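Local coordinates for protein Bse634I restriction endonuclease (Geobacillus stearothermophilus, PDB 1KNV) that probably cleaves double-stranded DNA at a specific sequence, as a metal-dependent type II restriction endonuclease of the PDDEXK superfamily, at residues Q86-L96 with F280-I291; D248-A256 with P267-F275. All coordinates share one frame; numbering follows the deposited sequence.

From the N terminus the chain runs into the long helix 68-93, whose last two turns, with the three residues that follow, make up 86-96, and comes back to them only with the final helix 281-291, so contact 1 closes a loop of 183 residues. That loop holds all five strands of the mixed sheet. Nested inside it, contact 2 closes a loop of just ten residues between 248-256 and 267-275, within the strand 235-240, helix 246-251, strand 273-276 unit. Strand 273-276, at one edge of the sheet within this chain, is followed by helix 281-291, and the two contacts meet there: Q289 NE2 probably hydrogen-bonds D273 OD1, while M286, Q289 and I290 pack on F275.

Contact 1 of 2, residues Q86-L96 with F280-I291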
loop_
_atom_site.group_PDB
_atom_site.type_symbol
_atom_site.label_atom_id
_atom_site.label_comp_id
_atom_site.label_asym_id
_atom_site.label_seq_id
_atom_site.Cartn_x
_atom_site.Cartn_y
_atom_site.Cartn_z
ATOM N N GLN B 86 -30.276 7.119 -27.161
ATOM C CA GLN B 86 -30.992 7.293 -25.916
ATOM C C GLN B 86 -30.124 8.107 -24.968
ATOM O O GLN B 86 -30.587 9.083 -24.383
ATOM C CB GLN B 86 -31.341 5.929 -25.306
ATOM C CG GLN B 86 -32.336 5.993 -24.141
ATOM C CD GLN B 86 -33.747 6.447 -24.543
ATOM O OE1 GLN B 86 -34.572 6.740 -23.682
ATOM N NE2 GLN B 86 -34.022 6.500 -25.844
ATOM N N SER B 87 -28.858 7.722 -24.832
ATOM C CA SER B 87 -27.931 8.433 -23.943
ATOM C C SER B 87 -27.802 9.897 -24.309
ATOM O O SER B 87 -27.751 10.761 -23.431
ATOM C CB SER B 87 -26.545 7.788 -23.978
ATOM O OG SER B 87 -26.603 6.468 -23.481
ATOM N N TRP B 88 -27.736 10.173 -25.608
ATOM C CA TRP B 88 -27.611 11.544 -26.090
ATOM C C TRP B 88 -28.837 12.358 -25.672
ATOM O O TRP B 88 -28.697 13.484 -25.200
ATOM C CB TRP B 88 -27.437 11.559 -27.616
ATOM C CG TRP B 88 -27.472 12.929 -28.239
ATOM C CD1 TRP B 88 -28.539 13.787 -28.287
ATOM C CD2 TRP B 88 -26.404 13.585 -28.924
ATOM N NE1 TRP B 88 -28.200 14.935 -28.959
ATOM C CE2 TRP B 88 -26.898 14.839 -29.360
ATOM C CE3 TRP B 88 -25.081 13.238 -29.211
ATOM C CZ2 TRP B 88 -26.108 15.744 -30.073
ATOM C CZ3 TRP B 88 -24.297 14.141 -29.921
ATOM C CH2 TRP B 88 -24.814 15.379 -30.343
ATOM N N ASN B 89 -30.034 11.791 -25.830
ATOM C CA ASN B 89 -31.248 12.507 -25.446
ATOM C C ASN B 89 -31.427 12.571 -23.924
ATOM O O ASN B 89 -32.083 13.478 -23.406
ATOM C CB ASN B 89 -32.483 11.862 -26.088
ATOM C CG ASN B 89 -32.554 12.094 -27.593
ATOM O OD1 ASN B 89 -32.094 13.117 -28.098
ATOM N ND2 ASN B 89 -33.154 11.149 -28.312
ATOM N N TYR B 90 -30.840 11.612 -23.209
ATOM C CA TYR B 90 -30.921 11.572 -21.750
ATOM C C TYR B 90 -30.258 12.780 -21.100
ATOM O O TYR B 90 -30.847 13.417 -20.227
ATOM C CB TYR B 90 -30.266 10.297 -21.201
ATOM C CG TYR B 90 -30.116 10.275 -19.686
ATOM C CD1 TYR B 90 -31.101 9.733 -18.865
ATOM C CD2 TYR B 90 -28.986 10.809 -19.077
ATOM C CE1 TYR B 90 -30.960 9.729 -17.473
ATOM C CE2 TYR B 90 -28.840 10.811 -17.693
ATOM C CZ TYR B 90 -29.827 10.271 -16.900
ATOM O OH TYR B 90 -29.663 10.298 -15.534
ATOM N N ARG B 91 -29.031 13.096 -21.503
ATOM C CA ARG B 91 -28.364 14.230 -20.882
ATOM C C ARG B 91 -29.053 15.524 -21.264
ATOM O O ARG B 91 -28.955 16.526 -20.548
ATOM C CB ARG B 91 -26.878 14.290 -21.248
ATOM C CG ARG B 91 -26.569 14.517 -22.699
ATOM C CD ARG B 91 -25.117 14.975 -22.872
ATOM N NE ARG B 91 -24.873 16.324 -22.345
ATOM C CZ ARG B 91 -25.293 17.450 -22.921
ATOM N NH1 ARG B 91 -25.989 17.412 -24.049
ATOM N NH2 ARG B 91 -25.004 18.623 -22.376
ATOM N N VAL B 92 -29.765 15.504 -22.386
ATOM C CA VAL B 92 -30.474 16.696 -22.821
ATOM C C VAL B 92 -31.726 16.894 -21.987
ATOM O O VAL B 92 -31.896 17.947 -21.387
ATOM C CB VAL B 92 -30.871 16.630 -24.303
ATOM C CG1 VAL B 92 -31.841 17.751 -24.619
ATOM C CG2 VAL B 92 -29.639 16.768 -25.174
ATOM N N LYS B 93 -32.592 15.887 -21.919
ATOM C CA LYS B 93 -33.820 16.046 -21.146
ATOM C C LYS B 93 -33.602 16.153 -19.640
ATOM O O LYS B 93 -34.444 16.707 -18.926
ATOM C CB LYS B 93 -34.810 14.922 -21.463
ATOM C CG LYS B 93 -34.429 13.551 -20.982
ATOM C CD LYS B 93 -35.443 12.564 -21.493
ATOM C CE LYS B 93 -35.166 11.183 -20.982
ATOM N NZ LYS B 93 -36.030 10.199 -21.680
ATOM N N ARG B 94 -32.480 15.624 -19.155
ATOM C CA ARG B 94 -32.149 15.695 -17.732
ATOM C C ARG B 94 -31.372 16.979 -17.465
ATOM O O ARG B 94 -31.098 17.318 -16.316
ATOM C CB ARG B 94 -31.300 14.490 -17.312
ATOM C CG ARG B 94 -32.081 13.192 -17.177
ATOM C CD ARG B 94 -33.057 13.225 -15.993
ATOM N NE ARG B 94 -33.617 11.899 -15.714
ATOM C CZ ARG B 94 -34.508 11.276 -16.482
ATOM N NH1 ARG B 94 -34.964 11.858 -17.580
ATOM N NH2 ARG B 94 -34.919 10.051 -16.168
ATOM N N GLU B 95 -31.027 17.682 -18.543
ATOM C CA GLU B 95 -30.275 18.928 -18.474
ATOM C C GLU B 95 -28.954 18.771 -17.726
ATOM O O GLU B 95 -28.625 19.573 -16.856
ATOM C CB GLU B 95 -31.119 20.019 -17.816
ATOM C CG GLU B 95 -32.335 20.452 -18.632
ATOM C CD GLU B 95 -33.294 21.339 -17.840
ATOM O OE1 GLU B 95 -32.843 22.364 -17.291
ATOM O OE2 GLU B 95 -34.495 21.011 -17.767
ATOM N N LEU B 96 -28.194 17.737 -18.072
ATOM C CA LEU B 96 -26.909 17.484 -17.433
ATOM C C LEU B 96 -25.849 18.185 -18.264
ATOM O O LEU B 96 -25.111 17.544 -19.013
ATOM C CB LEU B 96 -26.633 15.981 -17.390
ATOM C CG LEU B 96 -27.619 15.152 -16.564
ATOM C CD1 LEU B 96 -27.370 13.684 -16.780
ATOM C CD2 LEU B 96 -27.468 15.494 -15.101
ATOM N N PHE B 280 -36.576 1.171 -23.415
ATOM C CA PHE B 280 -35.694 2.314 -23.507
ATOM C C PHE B 280 -35.720 3.094 -22.213
ATOM O O PHE B 280 -34.767 3.788 -21.876
ATOM C CB PHE B 280 -36.104 3.195 -24.672
ATOM C CG PHE B 280 -35.764 2.600 -25.978
ATOM C CD1 PHE B 280 -36.548 1.588 -26.509
ATOM C CD2 PHE B 280 -34.594 2.963 -26.630
ATOM C CE1 PHE B 280 -36.172 0.935 -27.672
ATOM C CE2 PHE B 280 -34.202 2.326 -27.787
ATOM C CZ PHE B 280 -34.994 1.304 -28.315
ATOM N N GLU B 281 -36.810 2.977 -21.475
ATOM C CA GLU B 281 -36.893 3.681 -20.214
ATOM C C GLU B 281 -35.879 3.074 -19.246
ATOM O O GLU B 281 -35.370 3.769 -18.365
ATOM C CB GLU B 281 -38.302 3.580 -19.633
ATOM C CG GLU B 281 -38.421 4.198 -18.254
ATOM C CD GLU B 281 -39.843 4.204 -17.743
ATOM O OE1 GLU B 281 -40.537 3.181 -17.911
ATOM O OE2 GLU B 281 -40.262 5.228 -17.164
ATOM N N ASP B 282 -35.595 1.779 -19.407
ATOM C CA ASP B 282 -34.632 1.102 -18.534
ATOM C C ASP B 282 -33.226 1.681 -18.697
ATOM O O ASP B 282 -32.383 1.533 -17.811
ATOM C CB ASP B 282 -34.573 -0.402 -18.819
ATOM C CG ASP B 282 -35.811 -1.138 -18.359
ATOM O OD1 ASP B 282 -36.497 -0.649 -17.429
ATOM O OD2 ASP B 282 -36.078 -2.224 -18.919
ATOM N N ILE B 283 -32.980 2.317 -19.840
ATOM C CA ILE B 283 -31.695 2.933 -20.125
ATOM C C ILE B 283 -31.589 4.197 -19.281
ATOM O O ILE B 283 -30.558 4.455 -18.663
ATOM C CB ILE B 283 -31.575 3.313 -21.620
ATOM C CG1 ILE B 283 -31.620 2.055 -22.492
ATOM C CG2 ILE B 283 -30.288 4.086 -21.856
ATOM C CD1 ILE B 283 -31.618 2.338 -23.996
ATOM N N ASP B 284 -32.667 4.984 -19.268
ATOM C CA ASP B 284 -32.719 6.220 -18.487
ATOM C C ASP B 284 -32.587 5.912 -16.996
ATOM O O ASP B 284 -31.901 6.621 -16.263
ATOM C CB ASP B 284 -34.050 6.953 -18.691
ATOM C CG ASP B 284 -34.235 7.474 -20.094
ATOM O OD1 ASP B 284 -33.259 7.501 -20.871
ATOM O OD2 ASP B 284 -35.379 7.875 -20.406
ATOM N N LYS B 285 -33.276 4.866 -16.547
ATOM C CA LYS B 285 -33.230 4.469 -15.142
ATOM C C LYS B 285 -31.807 4.073 -14.741
ATOM O O LYS B 285 -31.332 4.434 -13.670
ATOM C CB LYS B 285 -34.196 3.310 -14.882
ATOM C CG LYS B 285 -35.676 3.665 -15.026
ATOM C CD LYS B 285 -36.537 2.454 -14.677
ATOM C CE LYS B 285 -38.023 2.749 -14.750
ATOM N NZ LYS B 285 -38.814 1.520 -14.447
ATOM N N MET B 286 -31.132 3.330 -15.608
ATOM C CA MET B 286 -29.763 2.916 -15.345
ATOM C C MET B 286 -28.866 4.137 -15.199
ATOM O O MET B 286 -28.095 4.238 -14.258
ATOM C CB MET B 286 -29.236 2.061 -16.492
ATOM C CG MET B 286 -27.731 1.897 -16.457
ATOM S SD MET B 286 -27.144 0.881 -17.777
ATOM C CE MET B 286 -27.276 1.977 -19.154
ATOM N N LEU B 287 -28.971 5.061 -16.148
ATOM C CA LEU B 287 -28.157 6.262 -16.121
ATOM C C LEU B 287 -28.479 7.103 -14.914
ATOM O O LEU B 287 -27.604 7.763 -14.367
ATOM C CB LEU B 287 -28.365 7.067 -17.399
ATOM C CG LEU B 287 -27.826 6.357 -18.639
ATOM C CD1 LEU B 287 -28.195 7.129 -19.903
ATOM C CD2 LEU B 287 -26.302 6.206 -18.490
ATOM N N ASP B 288 -29.736 7.094 -14.495
ATOM C CA ASP B 288 -30.107 7.864 -13.317
ATOM C C ASP B 288 -29.358 7.343 -12.112
ATOM O O ASP B 288 -28.847 8.123 -11.316
ATOM C CB ASP B 288 -31.605 7.774 -13.035
ATOM C CG ASP B 288 -32.419 8.725 -13.894
ATOM O OD1 ASP B 288 -31.859 9.753 -14.346
ATOM O OD2 ASP B 288 -33.623 8.454 -14.100
ATOM N N GLN B 289 -29.287 6.023 -11.974
ATOM C CA GLN B 289 -28.600 5.436 -10.833
ATOM C C GLN B 289 -27.105 5.649 -10.896
ATOM O O GLN B 289 -26.434 5.733 -9.870
ATOM C CB GLN B 289 -28.868 3.938 -10.724
ATOM C CG GLN B 289 -28.268 3.373 -9.443
ATOM C CD GLN B 289 -28.392 1.867 -9.318
ATOM O OE1 GLN B 289 -29.480 1.305 -9.492
ATOM N NE2 GLN B 289 -27.279 1.205 -8.994
ATOM N N ILE B 290 -26.587 5.730 -12.114
ATOM C CA ILE B 290 -25.165 5.923 -12.322
ATOM C C ILE B 290 -24.720 7.360 -12.075
ATOM O O ILE B 290 -23.748 7.582 -11.369
ATOM C CB ILE B 290 -24.765 5.500 -13.744
ATOM C CG1 ILE B 290 -24.904 3.991 -13.889
ATOM C CG2 ILE B 290 -23.353 5.921 -14.036
ATOM C CD1 ILE B 290 -24.490 3.479 -15.238
ATOM N N ILE B 291 -25.427 8.331 -12.639
ATOM C CA ILE B 291 -25.044 9.730 -12.469
ATOM C C ILE B 291 -25.200 10.247 -11.037
ATOM O O ILE B 291 -24.361 11.009 -10.547
ATOM C CB ILE B 291 -25.822 10.666 -13.452
ATOM C CG1 ILE B 291 -25.171 10.650 -14.843
ATOM C CG2 ILE B 291 -25.802 12.097 -12.949
ATOM C CD1 ILE B 291 -25.383 9.403 -15.622
HETATM O O HOH W 1 -33.204 9.380 -23.039
HETATM O O HOH W 2 -37.123 8.820 -18.120
#
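D288 OD1 accepts two hydrogen bonds, from Y90 OH (2.6 Å) and from R94 NE (3.1 Å), where two helices cross at -58° over the central sheet of the PDDEXK fold. R94 grips the carboxylate side-on: NE and NH2 each meet one oxygen on its syn lone pair, and NH2 reaches D288 OD2 at 2.9 Å, nearly in the guanidinium plane. The Y90 hydroxyl comes to OD1 on the anti side, tilted 30° out of the carboxylate plane. With CG anti to the backbone N (chi1 171°), the Y90 ring reaches across as a knob among D284, L287, D288 and I291. L287 CB lies over one face, 3.7 Å from the ring centroid, as a CH-pi contact, and R94 CG lies over the opposite face. Replacing Y90 by an alanine would probably leave a gap beside L287 and D288 OD1 without its hydroxyl donor. One turn earlier, Q86 CG rests on I283 CG2 at 3.6 Å. S87 and L287 also pack on I101 of strand 99-103. K93, extended beyond CG, forms a salt bridge with D284, its NZ 2.7 Å from OD2 and above the carboxylate plane. A water donates to that same D284 OD2 while accepting from R94 NH2.

Contact 2 of 2, residues D248-A256 with P267-F275; sequences DDDALQTAA and PERAVDDIF
Two backbone hydrogen bonds bracket the single bridge between A255 and R269: A256 N to E268 O at 2.7 Å, and A270 N to T254 O at 3.0 Å. Both are fairly straight, and both donors lie in the carbonyl plane of their acceptor. CA-H...O contacts, R269 CA to T254 O and A255 CA to E268 O, add to the seam. Water bridges continue it past the bridge. One water donates to T254 O and accepts from V271 N; another accepts from R269 NH1 and donates to L252 O, the first residue beyond the helix. Among the side chains, R269 runs extended alongside Q253, pointing the same way, and Q253 CG sits over the centre of its guanidinium, 3.6 Å from CZ. R269 NE is hydrogen-bonded to Q137 O of the second subunit, so this layer also faces the subunit interface. E268 OE1 pairs with K217 NZ of helix 203-227 in a salt bridge. The apolar part centres on L252, whose CD1 presses tightly on I274 CB (3.5 Å) while CD2 reaches V271 CG2 at 4.4 Å. I274 CG2 touches the carboxylate of D249, 3.2 Å from OD1, a close carbon-oxygen contact. Together these contacts fold the connection back on itself inside a beta-alpha-beta unit, in which helix 246-251 links the parallel strands 235-240 and 273-276 at one margin of the mixed sheet.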
loop_
_atom_site.group_PDB
_atom_site.type_symbol
_atom_site.label_atom_id
_atom_site.label_comp_id
_atom_site.label_asym_id
_atom_site.label_seq_id
_atom_site.Cartn_x
_atom_site.Cartn_y
_atom_site.Cartn_z
ATOM N N ASP B 248 -26.919 -14.738 -10.937
ATOM C CA ASP B 248 -25.978 -13.857 -11.609
ATOM C C ASP B 248 -25.704 -12.621 -10.771
ATOM O O ASP B 248 -24.575 -12.156 -10.695
ATOM C CB ASP B 248 -26.503 -13.443 -12.979
ATOM C CG ASP B 248 -26.496 -14.586 -13.967
ATOM O OD1 ASP B 248 -25.541 -15.397 -13.927
ATOM O OD2 ASP B 248 -27.436 -14.665 -14.790
ATOM N N ASP B 249 -26.735 -12.085 -10.140
ATOM C CA ASP B 249 -26.534 -10.917 -9.312
ATOM C C ASP B 249 -25.571 -11.260 -8.177
ATOM O O ASP B 249 -24.684 -10.475 -7.841
ATOM C CB ASP B 249 -27.851 -10.442 -8.732
ATOM C CG ASP B 249 -27.742 -9.066 -8.137
ATOM O OD1 ASP B 249 -27.802 -8.079 -8.906
ATOM O OD2 ASP B 249 -27.573 -8.980 -6.899
ATOM N N ASP B 250 -25.753 -12.434 -7.580
ATOM C CA ASP B 250 -24.881 -12.886 -6.500
ATOM C C ASP B 250 -23.437 -12.917 -6.984
ATOM O O ASP B 250 -22.536 -12.383 -6.334
ATOM C CB ASP B 250 -25.278 -14.298 -6.046
ATOM C CG ASP B 250 -26.507 -14.314 -5.144
ATOM O OD1 ASP B 250 -27.005 -15.433 -4.862
ATOM O OD2 ASP B 250 -26.969 -13.226 -4.718
ATOM N N ALA B 251 -23.235 -13.565 -8.128
ATOM C CA ALA B 251 -21.920 -13.702 -8.725
ATOM C C ALA B 251 -21.287 -12.364 -9.065
ATOM O O ALA B 251 -20.075 -12.228 -8.982
ATOM C CB ALA B 251 -22.010 -14.562 -9.972
ATOM N N LEU B 252 -22.106 -11.384 -9.426
ATOM C CA LEU B 252 -21.602 -10.066 -9.795
ATOM C C LEU B 252 -21.341 -9.209 -8.547
ATOM O O LEU B 252 -21.288 -7.981 -8.613
ATOM C CB LEU B 252 -22.582 -9.366 -10.723
ATOM C CG LEU B 252 -22.709 -9.932 -12.134
ATOM C CD1 LEU B 252 -23.757 -9.158 -12.914
ATOM C CD2 LEU B 252 -21.355 -9.833 -12.786
ATOM N N GLN B 253 -21.156 -9.876 -7.404
ATOM C CA GLN B 253 -20.863 -9.205 -6.130
ATOM C C GLN B 253 -19.399 -9.445 -5.779
ATOM O O GLN B 253 -18.890 -8.928 -4.793
ATOM C CB GLN B 253 -21.745 -9.730 -4.998
ATOM C CG GLN B 253 -23.143 -9.161 -4.980
ATOM C CD GLN B 253 -23.962 -9.708 -3.828
ATOM O OE1 GLN B 253 -23.439 -10.102 -2.783
ATOM N NE2 GLN B 253 -25.277 -9.725 -4.008
ATOM N N THR B 254 -18.726 -10.220 -6.621
ATOM C CA THR B 254 -17.316 -10.551 -6.455
ATOM C C THR B 254 -16.490 -9.269 -6.232
ATOM O O THR B 254 -16.657 -8.268 -6.935
ATOM C CB THR B 254 -16.814 -11.334 -7.702
ATOM O OG1 THR B 254 -15.429 -11.649 -7.561
ATOM C CG2 THR B 254 -17.001 -10.521 -8.955
ATOM N N ALA B 255 -15.616 -9.311 -5.228
ATOM C CA ALA B 255 -14.764 -8.183 -4.871
ATOM C C ALA B 255 -13.642 -7.881 -5.873
ATOM O O ALA B 255 -12.994 -8.785 -6.390
ATOM C CB ALA B 255 -14.164 -8.432 -3.502
ATOM N N ALA B 256 -13.410 -6.603 -6.145
ATOM C CA ALA B 256 -12.335 -6.220 -7.046
ATOM C C ALA B 256 -11.082 -6.781 -6.373
ATOM O O ALA B 256 -10.795 -6.435 -5.232
ATOM C CB ALA B 256 -12.267 -4.700 -7.139
ATOM N N PRO B 267 -13.757 -1.724 0.619
ATOM C CA PRO B 267 -14.125 -2.912 -0.152
ATOM C C PRO B 267 -15.024 -2.529 -1.311
ATOM O O PRO B 267 -15.918 -1.703 -1.153
ATOM C CB PRO B 267 -14.855 -3.774 0.875
ATOM C CG PRO B 267 -15.551 -2.738 1.727
ATOM C CD PRO B 267 -14.462 -1.685 1.916
ATOM N N GLU B 268 -14.783 -3.105 -2.482
ATOM C CA GLU B 268 -15.643 -2.811 -3.614
ATOM C C GLU B 268 -15.712 -3.950 -4.611
ATOM O O GLU B 268 -14.779 -4.748 -4.755
ATOM C CB GLU B 268 -15.221 -1.514 -4.315
ATOM C CG GLU B 268 -13.901 -1.549 -5.019
ATOM C CD GLU B 268 -13.583 -0.226 -5.698
ATOM O OE1 GLU B 268 -14.335 0.184 -6.604
ATOM O OE2 GLU B 268 -12.580 0.410 -5.326
ATOM N N ARG B 269 -16.852 -4.035 -5.276
ATOM C CA ARG B 269 -17.082 -5.061 -6.268
ATOM C C ARG B 269 -16.338 -4.679 -7.533
ATOM O O ARG B 269 -16.039 -3.509 -7.768
ATOM C CB ARG B 269 -18.570 -5.141 -6.609
ATOM C CG ARG B 269 -19.496 -5.275 -5.440
ATOM C CD ARG B 269 -20.915 -5.240 -5.938
ATOM N NE ARG B 269 -21.874 -5.522 -4.879
ATOM C CZ ARG B 269 -23.195 -5.584 -5.063
ATOM N NH1 ARG B 269 -23.711 -5.380 -6.274
ATOM N NH2 ARG B 269 -24.006 -5.833 -4.035
ATOM N N ALA B 270 -16.052 -5.675 -8.355
ATOM C CA ALA B 270 -15.399 -5.434 -9.620
ATOM C C ALA B 270 -16.445 -4.717 -10.465
ATOM O O ALA B 270 -16.117 -3.855 -11.268
ATOM C CB ALA B 270 -15.012 -6.758 -10.268
ATOM N N VAL B 271 -17.711 -5.085 -10.273
ATOM C CA VAL B 271 -18.829 -4.502 -11.010
ATOM C C VAL B 271 -19.746 -3.933 -9.959
ATOM O O VAL B 271 -20.363 -4.676 -9.206
ATOM C CB VAL B 271 -19.588 -5.578 -11.820
ATOM C CG1 VAL B 271 -20.600 -4.932 -12.757
ATOM C CG2 VAL B 271 -18.606 -6.400 -12.630
ATOM N N ASP B 272 -19.824 -2.614 -9.897
ATOM C CA ASP B 272 -20.646 -1.944 -8.903
ATOM C C ASP B 272 -22.134 -2.289 -8.920
ATOM O O ASP B 272 -22.787 -2.300 -7.878
ATOM C CB ASP B 272 -20.434 -0.450 -9.033
ATOM C CG ASP B 272 -19.052 -0.055 -8.606
ATOM O OD1 ASP B 272 -18.811 -0.071 -7.385
ATOM O OD2 ASP B 272 -18.203 0.238 -9.474
ATOM N N ASP B 273 -22.684 -2.552 -10.095
ATOM C CA ASP B 273 -24.078 -2.931 -10.163
ATOM C C ASP B 273 -24.370 -3.468 -11.546
ATOM O O ASP B 273 -23.616 -3.235 -12.497
ATOM C CB ASP B 273 -24.986 -1.746 -9.829
ATOM C CG ASP B 273 -26.355 -2.182 -9.304
ATOM O OD1 ASP B 273 -27.100 -1.310 -8.817
ATOM O OD2 ASP B 273 -26.695 -3.387 -9.370
ATOM N N ILE B 274 -25.465 -4.211 -11.644
ATOM C CA ILE B 274 -25.864 -4.817 -12.896
ATOM C C ILE B 274 -27.277 -4.358 -13.210
ATOM O O ILE B 274 -28.139 -4.309 -12.332
ATOM C CB ILE B 274 -25.780 -6.363 -12.791
ATOM C CG1 ILE B 274 -26.342 -7.011 -14.052
ATOM C CG2 ILE B 274 -26.487 -6.841 -11.536
ATOM C CD1 ILE B 274 -25.505 -6.749 -15.273
ATOM N N PHE B 275 -27.496 -3.994 -14.467
ATOM C CA PHE B 275 -28.792 -3.503 -14.911
ATOM C C PHE B 275 -29.410 -4.437 -15.934
ATOM O O PHE B 275 -28.713 -5.232 -16.572
ATOM C CB PHE B 275 -28.635 -2.106 -15.520
ATOM C CG PHE B 275 -28.131 -1.074 -14.544
ATOM C CD1 PHE B 275 -28.999 -0.478 -13.630
ATOM C CD2 PHE B 275 -26.785 -0.709 -14.524
ATOM C CE1 PHE B 275 -28.534 0.465 -12.714
ATOM C CE2 PHE B 275 -26.311 0.226 -13.615
ATOM C CZ PHE B 275 -27.186 0.817 -12.709
HETATM O O HOH W 3 -18.213 -7.674 -9.014
HETATM O O HOH W 4 -23.035 -5.742 -8.939
#